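Local coordinates for penicillin-binding protein 2 (Pbp2) (Helicobacter pylori, PDB 5LP5) that probably cross-links peptidoglycan as a penicillin-binding transpeptidase of the inner membrane, working with MreC in cell wall synthesis and cell shape, at residues A[360-365]-A[490-496]; A[485-489]-A[548-552]. All coordinates share one frame; numbering follows the deposited sequence.

Contact 1 of 2, residues A[360-365]-A[490-496]; sequences YKAIRE and EVCNHKD
R364 meets E490, H494 and D496 where the short helix 359-364 ends against the C-terminal end of helix 475-493, in the beta-lactamase-like penicillin-binding fold of the transpeptidase domain. R364, E365, E490 and D496 form a salt-bridge network, and H494 stacks on its arginine. R364 grips E490 side-on: NE lies 3.1 Å from E490 OE1 and NH2 lies 3.2 Å from the same E490 OE1. Both come from the same face of the carboxylate, well above its plane, while OE1 stays close to the guanidinium plane. The two planes are 68° apart. At another edge of the guanidinium, R364 NH1 forms a salt bridge to D496 OD2 at 3.3 Å. E365 OE2 joins only loosely, through a long salt bridge to R364 NH1. It also comes close to D496 OD2, and the nearby R364 probably offsets that repulsion. The H494 ring lies flat over one guanidinium face, centres 3.8 Å apart and planes at 17°. K361 CG lies over the opposite face. These partners would fix the rotation of the group. The R364 chain leaves with CG anti to the backbone N (chi1 -177°) and bends at chi3, which lays CD and the guanidinium along H494. On the buried side, I363 CG2 packs on V491 CG2 at 4.1 Å. I363 also touches what is probably the SxxK active-site motif. Further out, the disulfide C492-C512 ties the helix end to strand 511-517. D496 N donates to H494 ND1 at 3.2 Å, close to the ring plane, which would help hold the histidine's orientation.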
loop_
_atom_site.group_PDB
_atom_site.type_symbol
_atom_site.label_atom_id
_atom_site.label_comp_id
_atom_site.label_asym_id
_atom_site.label_seq_id
_atom_site.Cartn_x
_atom_site.Cartn_y
_atom_site.Cartn_z
ATOM N N TYR A 360 15.424 17.039 -50.869
ATOM C CA TYR A 360 15.572 15.602 -50.547
ATOM C C TYR A 360 17.006 15.286 -50.098
ATOM O O TYR A 360 17.222 14.600 -49.094
ATOM C CB TYR A 360 15.214 14.683 -51.743
ATOM C CG TYR A 360 13.769 14.728 -52.252
ATOM C CD1 TYR A 360 12.815 13.820 -51.810
ATOM C CD2 TYR A 360 13.378 15.657 -53.214
ATOM C CE1 TYR A 360 11.513 13.861 -52.285
ATOM C CE2 TYR A 360 12.082 15.698 -53.693
ATOM C CZ TYR A 360 11.157 14.802 -53.225
ATOM O OH TYR A 360 9.871 14.860 -53.702
ATOM N N LYS A 361 17.979 15.797 -50.845
ATOM C CA LYS A 361 19.384 15.467 -50.611
ATOM C C LYS A 361 19.963 16.218 -49.406
ATOM O O LYS A 361 20.831 15.696 -48.687
ATOM C CB LYS A 361 20.221 15.751 -51.865
ATOM C CG LYS A 361 21.639 15.178 -51.783
ATOM C CD LYS A 361 22.489 15.535 -52.984
ATOM C CE LYS A 361 23.953 15.607 -52.566
ATOM N NZ LYS A 361 24.861 16.167 -53.596
ATOM N N ALA A 362 19.481 17.441 -49.196
ATOM C CA ALA A 362 19.920 18.263 -48.062
ATOM C C ALA A 362 19.484 17.658 -46.723
ATOM O O ALA A 362 20.214 17.719 -45.720
ATOM C CB ALA A 362 19.397 19.690 -48.204
ATOM N N ILE A 363 18.280 17.091 -46.724
ATOM C CA ILE A 363 17.779 16.331 -45.593
ATOM C C ILE A 363 18.626 15.074 -45.427
ATOM O O ILE A 363 19.180 14.812 -44.343
ATOM C CB ILE A 363 16.307 15.905 -45.795
ATOM C CG1 ILE A 363 15.375 17.124 -45.804
ATOM C CG2 ILE A 363 15.907 14.928 -44.693
ATOM C CD1 ILE A 363 13.907 16.796 -45.992
ATOM N N ARG A 364 18.712 14.307 -46.513
ATOM C CA ARG A 364 19.415 13.031 -46.526
ATOM C C ARG A 364 20.799 13.149 -45.880
ATOM O O ARG A 364 21.152 12.393 -44.952
ATOM C CB ARG A 364 19.560 12.523 -47.968
ATOM C CG ARG A 364 20.215 11.140 -48.086
ATOM C CD ARG A 364 20.794 10.885 -49.461
ATOM N NE ARG A 364 19.836 11.214 -50.508
ATOM C CZ ARG A 364 20.145 11.365 -51.789
ATOM N NH1 ARG A 364 21.395 11.208 -52.216
ATOM N NH2 ARG A 364 19.190 11.678 -52.647
ATOM N N GLU A 365 21.571 14.123 -46.362
ATOM C CA GLU A 365 22.979 14.207 -46.018
ATOM C C GLU A 365 23.259 15.229 -44.918
ATOM O O GLU A 365 24.418 15.546 -44.666
ATOM C CB GLU A 365 23.800 14.511 -47.275
ATOM C CG GLU A 365 23.791 13.392 -48.309
ATOM C CD GLU A 365 24.534 13.746 -49.589
ATOM O OE1 GLU A 365 25.217 14.788 -49.640
ATOM O OE2 GLU A 365 24.437 12.981 -50.561
ATOM N N GLU A 490 15.339 8.483 -46.799
ATOM C CA GLU A 490 16.658 8.423 -47.421
ATOM C C GLU A 490 17.803 8.511 -46.408
ATOM O O GLU A 490 18.875 7.984 -46.643
ATOM C CB GLU A 490 16.793 9.512 -48.500
ATOM C CG GLU A 490 16.047 9.192 -49.789
ATOM C CD GLU A 490 16.068 10.312 -50.820
ATOM O OE1 GLU A 490 16.778 11.330 -50.636
ATOM O OE2 GLU A 490 15.362 10.166 -51.839
ATOM N N VAL A 491 17.582 9.163 -45.279
ATOM C CA VAL A 491 18.642 9.286 -44.269
ATOM C C VAL A 491 19.066 7.923 -43.749
ATOM O O VAL A 491 20.239 7.692 -43.472
ATOM C CB VAL A 491 18.210 10.160 -43.069
ATOM C CG1 VAL A 491 19.312 10.213 -42.027
ATOM C CG2 VAL A 491 17.875 11.574 -43.525
ATOM N N CYS A 492 18.079 7.040 -43.634
ATOM C CA CYS A 492 18.223 5.722 -43.027
ATOM C C CYS A 492 18.451 4.642 -44.079
ATOM O O CYS A 492 19.031 3.601 -43.772
ATOM C CB CYS A 492 16.950 5.389 -42.251
ATOM S SG CYS A 492 16.900 5.813 -40.492
ATOM N N ASN A 493 17.983 4.888 -45.307
ATOM C CA ASN A 493 17.896 3.842 -46.339
ATOM C C ASN A 493 18.733 4.051 -47.610
ATOM O O ASN A 493 19.134 3.084 -48.248
ATOM C CB ASN A 493 16.440 3.646 -46.733
ATOM C CG ASN A 493 15.611 3.130 -45.588
ATOM O OD1 ASN A 493 15.744 1.977 -45.194
ATOM N ND2 ASN A 493 14.764 3.992 -45.029
ATOM N N HIS A 494 18.968 5.300 -48.002
ATOM C CA HIS A 494 19.857 5.620 -49.130
ATOM C C HIS A 494 21.314 5.519 -48.654
ATOM O O HIS A 494 21.623 5.848 -47.516
ATOM C CB HIS A 494 19.550 7.027 -49.653
ATOM C CG HIS A 494 20.109 7.320 -51.016
ATOM N ND1 HIS A 494 21.454 7.544 -51.245
ATOM C CD2 HIS A 494 19.495 7.461 -52.215
ATOM C CE1 HIS A 494 21.643 7.781 -52.530
ATOM N NE2 HIS A 494 20.473 7.741 -53.140
ATOM N N LYS A 495 22.210 5.074 -49.525
ATOM C CA LYS A 495 23.590 4.768 -49.123
ATOM C C LYS A 495 24.389 6.022 -48.763
ATOM O O LYS A 495 25.325 5.969 -47.960
ATOM C CB LYS A 495 24.280 3.954 -50.216
ATOM C CG LYS A 495 23.539 2.650 -50.501
ATOM C CD LYS A 495 24.231 1.766 -51.525
ATOM C CE LYS A 495 23.597 0.381 -51.580
ATOM N NZ LYS A 495 24.050 -0.381 -52.781
ATOM N N ASP A 496 23.986 7.149 -49.346
ATOM C CA ASP A 496 24.548 8.466 -49.030
ATOM C C ASP A 496 24.093 9.002 -47.685
ATOM O O ASP A 496 24.792 9.812 -47.063
ATOM C CB ASP A 496 24.140 9.464 -50.110
ATOM C CG ASP A 496 24.776 9.161 -51.429
ATOM O OD1 ASP A 496 25.857 8.543 -51.414
ATOM O OD2 ASP A 496 24.212 9.550 -52.470
#

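Contact 2 of 2, residues A[485-489]-A[548-552]; sequences RVGMY and FLPYE
R485 crosses the F548 ring at about a right angle, where helix 475-493 packs on the end of strand 542-549 in the antiparallel sheet of the transpeptidase domain. Its CG is 3.7 Å from F548 CZ, and CB and CD touch the same ring atom. The guanidinium is turned at right angles to the ring, and its NH1 bonds to the carbonyl of I451 in helix 441-453. V486 adds a small contact, with CG2 3.7 Å from Y551 OH. M488 then reaches F548 from the ring edge. Its SD lies in the ring plane, 3.9 Å from F548 CE2, a Met-aromatic contact. The M488 chain bends at chi3 (71°), which brings CE close to F548 CD2 as well. M488 also touches what is probably the SxxK active-site motif. Y489 closes the segment with the aromatic pair. Its ring and that of Y551 form an offset stack, centroids 4.3 Å apart and planes tilted by 25°. Y489 CD1 sits over one face of Y551, toward its rim. Y489 CB lies over the same face, 4.0 Å from the Y551 centroid, as a CH-pi contact. F548 CZ meets the edge of the Y551 ring, linking the strand end to the following loop. The segment 548-552 is also tied to its neighbours: F548 bonds through its backbone to A511, and Y551 to T509. No hydrogen bond joins 485-489 to 548-552. Helix, strand end and following loop therefore meet through apolar, aromatic and sulfur contacts, with no charge pairing across them; the R485 guanidinium bonds instead to I451 O.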
loop_
_atom_site.group_PDB
_atom_site.type_symbol
_atom_site.label_atom_id
_atom_site.label_comp_id
_atom_site.label_asym_id
_atom_site.label_seq_id
_atom_site.Cartn_x
_atom_site.Cartn_y
_atom_site.Cartn_z
ATOM N N ARG A 485 9.140 13.263 -45.669
ATOM C CA ARG A 485 9.232 11.876 -45.221
ATOM C C ARG A 485 10.211 11.081 -46.073
ATOM O O ARG A 485 11.009 10.280 -45.545
ATOM C CB ARG A 485 7.861 11.210 -45.238
ATOM C CG ARG A 485 6.943 11.737 -44.148
ATOM C CD ARG A 485 5.708 10.887 -44.001
ATOM N NE ARG A 485 4.773 11.140 -45.088
ATOM C CZ ARG A 485 3.706 11.932 -45.012
ATOM N NH1 ARG A 485 3.400 12.588 -43.899
ATOM N NH2 ARG A 485 2.931 12.071 -46.076
ATOM N N VAL A 486 10.149 11.321 -47.386
ATOM C CA VAL A 486 11.033 10.642 -48.335
ATOM C C VAL A 486 12.481 10.977 -48.001
ATOM O O VAL A 486 13.363 10.114 -48.054
ATOM C CB VAL A 486 10.715 11.014 -49.813
ATOM C CG1 VAL A 486 11.746 10.398 -50.770
ATOM C CG2 VAL A 486 9.302 10.562 -50.200
ATOM N N GLY A 487 12.722 12.233 -47.654
ATOM C CA GLY A 487 14.039 12.637 -47.200
ATOM C C GLY A 487 14.468 11.830 -45.981
ATOM O O GLY A 487 15.550 11.231 -45.987
ATOM N N MET A 488 13.616 11.809 -44.948
ATOM C CA MET A 488 13.900 11.059 -43.719
ATOM C C MET A 488 14.104 9.586 -44.065
ATOM O O MET A 488 15.005 8.936 -43.539
ATOM C CB MET A 488 12.771 11.223 -42.686
ATOM C CG MET A 488 12.601 12.643 -42.127
ATOM S SD MET A 488 11.285 12.904 -40.902
ATOM C CE MET A 488 12.077 12.015 -39.565
ATOM N N TYR A 489 13.273 9.071 -44.971
ATOM C CA TYR A 489 13.442 7.717 -45.502
ATOM C C TYR A 489 14.862 7.503 -46.033
ATOM O O TYR A 489 15.510 6.491 -45.739
ATOM C CB TYR A 489 12.417 7.454 -46.611
ATOM C CG TYR A 489 12.581 6.107 -47.292
ATOM C CD1 TYR A 489 12.278 4.923 -46.627
ATOM C CD2 TYR A 489 13.042 6.023 -48.606
ATOM C CE1 TYR A 489 12.430 3.704 -47.256
ATOM C CE2 TYR A 489 13.204 4.806 -49.237
ATOM C CZ TYR A 489 12.888 3.654 -48.562
ATOM O OH TYR A 489 13.035 2.447 -49.188
ATOM N N PHE A 548 10.415 7.923 -37.400
ATOM C CA PHE A 548 9.098 7.277 -37.399
ATOM C C PHE A 548 9.101 5.906 -38.089
ATOM O O PHE A 548 9.935 5.610 -38.957
ATOM C CB PHE A 548 8.030 8.177 -38.003
ATOM C CG PHE A 548 8.177 8.409 -39.472
ATOM C CD1 PHE A 548 7.527 7.602 -40.380
ATOM C CD2 PHE A 548 8.929 9.474 -39.947
ATOM C CE1 PHE A 548 7.637 7.834 -41.742
ATOM C CE2 PHE A 548 9.039 9.719 -41.300
ATOM C CZ PHE A 548 8.390 8.894 -42.202
ATOM N N LEU A 549 8.163 5.067 -37.680
ATOM C CA LEU A 549 8.127 3.707 -38.161
ATOM C C LEU A 549 6.727 3.113 -38.049
ATOM O O LEU A 549 5.944 3.492 -37.185
ATOM C CB LEU A 549 9.125 2.835 -37.386
ATOM C CG LEU A 549 8.801 2.507 -35.926
ATOM C CD1 LEU A 549 9.534 1.267 -35.459
ATOM C CD2 LEU A 549 9.141 3.689 -35.054
ATOM N N PRO A 550 6.413 2.178 -38.937
ATOM C CA PRO A 550 7.194 1.790 -40.111
ATOM C C PRO A 550 7.018 2.811 -41.247
ATOM O O PRO A 550 5.992 3.506 -41.311
ATOM C CB PRO A 550 6.588 0.443 -40.485
ATOM C CG PRO A 550 5.166 0.533 -40.015
ATOM C CD PRO A 550 5.205 1.364 -38.765
ATOM N N TYR A 551 7.994 2.914 -42.137
ATOM C CA TYR A 551 7.933 3.961 -43.158
ATOM C C TYR A 551 6.664 3.883 -44.009
ATOM O O TYR A 551 6.051 4.904 -44.330
ATOM C CB TYR A 551 9.169 3.938 -44.065
ATOM C CG TYR A 551 9.002 4.837 -45.269
ATOM C CD1 TYR A 551 8.767 6.201 -45.108
ATOM C CD2 TYR A 551 9.030 4.326 -46.563
ATOM C CE1 TYR A 551 8.577 7.028 -46.202
ATOM C CE2 TYR A 551 8.859 5.157 -47.663
ATOM C CZ TYR A 551 8.632 6.510 -47.467
ATOM O OH TYR A 551 8.450 7.366 -48.508
ATOM N N GLU A 552 6.275 2.665 -44.366
ATOM C CA GLU A 552 5.203 2.429 -45.342
ATOM C C GLU A 552 3.835 2.881 -44.830
ATOM O O GLU A 552 2.949 3.203 -45.612
ATOM C CB GLU A 552 5.140 0.948 -45.713
ATOM C CG GLU A 552 6.377 0.404 -46.423
ATOM C CD GLU A 552 7.593 0.231 -45.517
ATOM O OE1 GLU A 552 7.452 -0.067 -44.311
ATOM O OE2 GLU A 552 8.717 0.397 -46.021
#

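In the fold
Both contacts use helix 475-493, and their centres are 11 Å apart. Contact 2 takes an earlier turn of that helix and sets it against the end of strand 542-549, in the antiparallel sheet, and the loop that follows. Contact 1 takes the C-terminal end and sets it against helix 359-364. They touch directly: I363 CG2 packs on G487 C at 3.7 Å. Each is partly buried. Contact 1 runs from buried I363 and V491 out to exposed D496, and combines salt bridges and an arginine-histidine stack with a small apolar patch. Contact 2 includes buried M488 and F548, has no exposed residue among those that touch, and relies on aromatic and sulfur contacts.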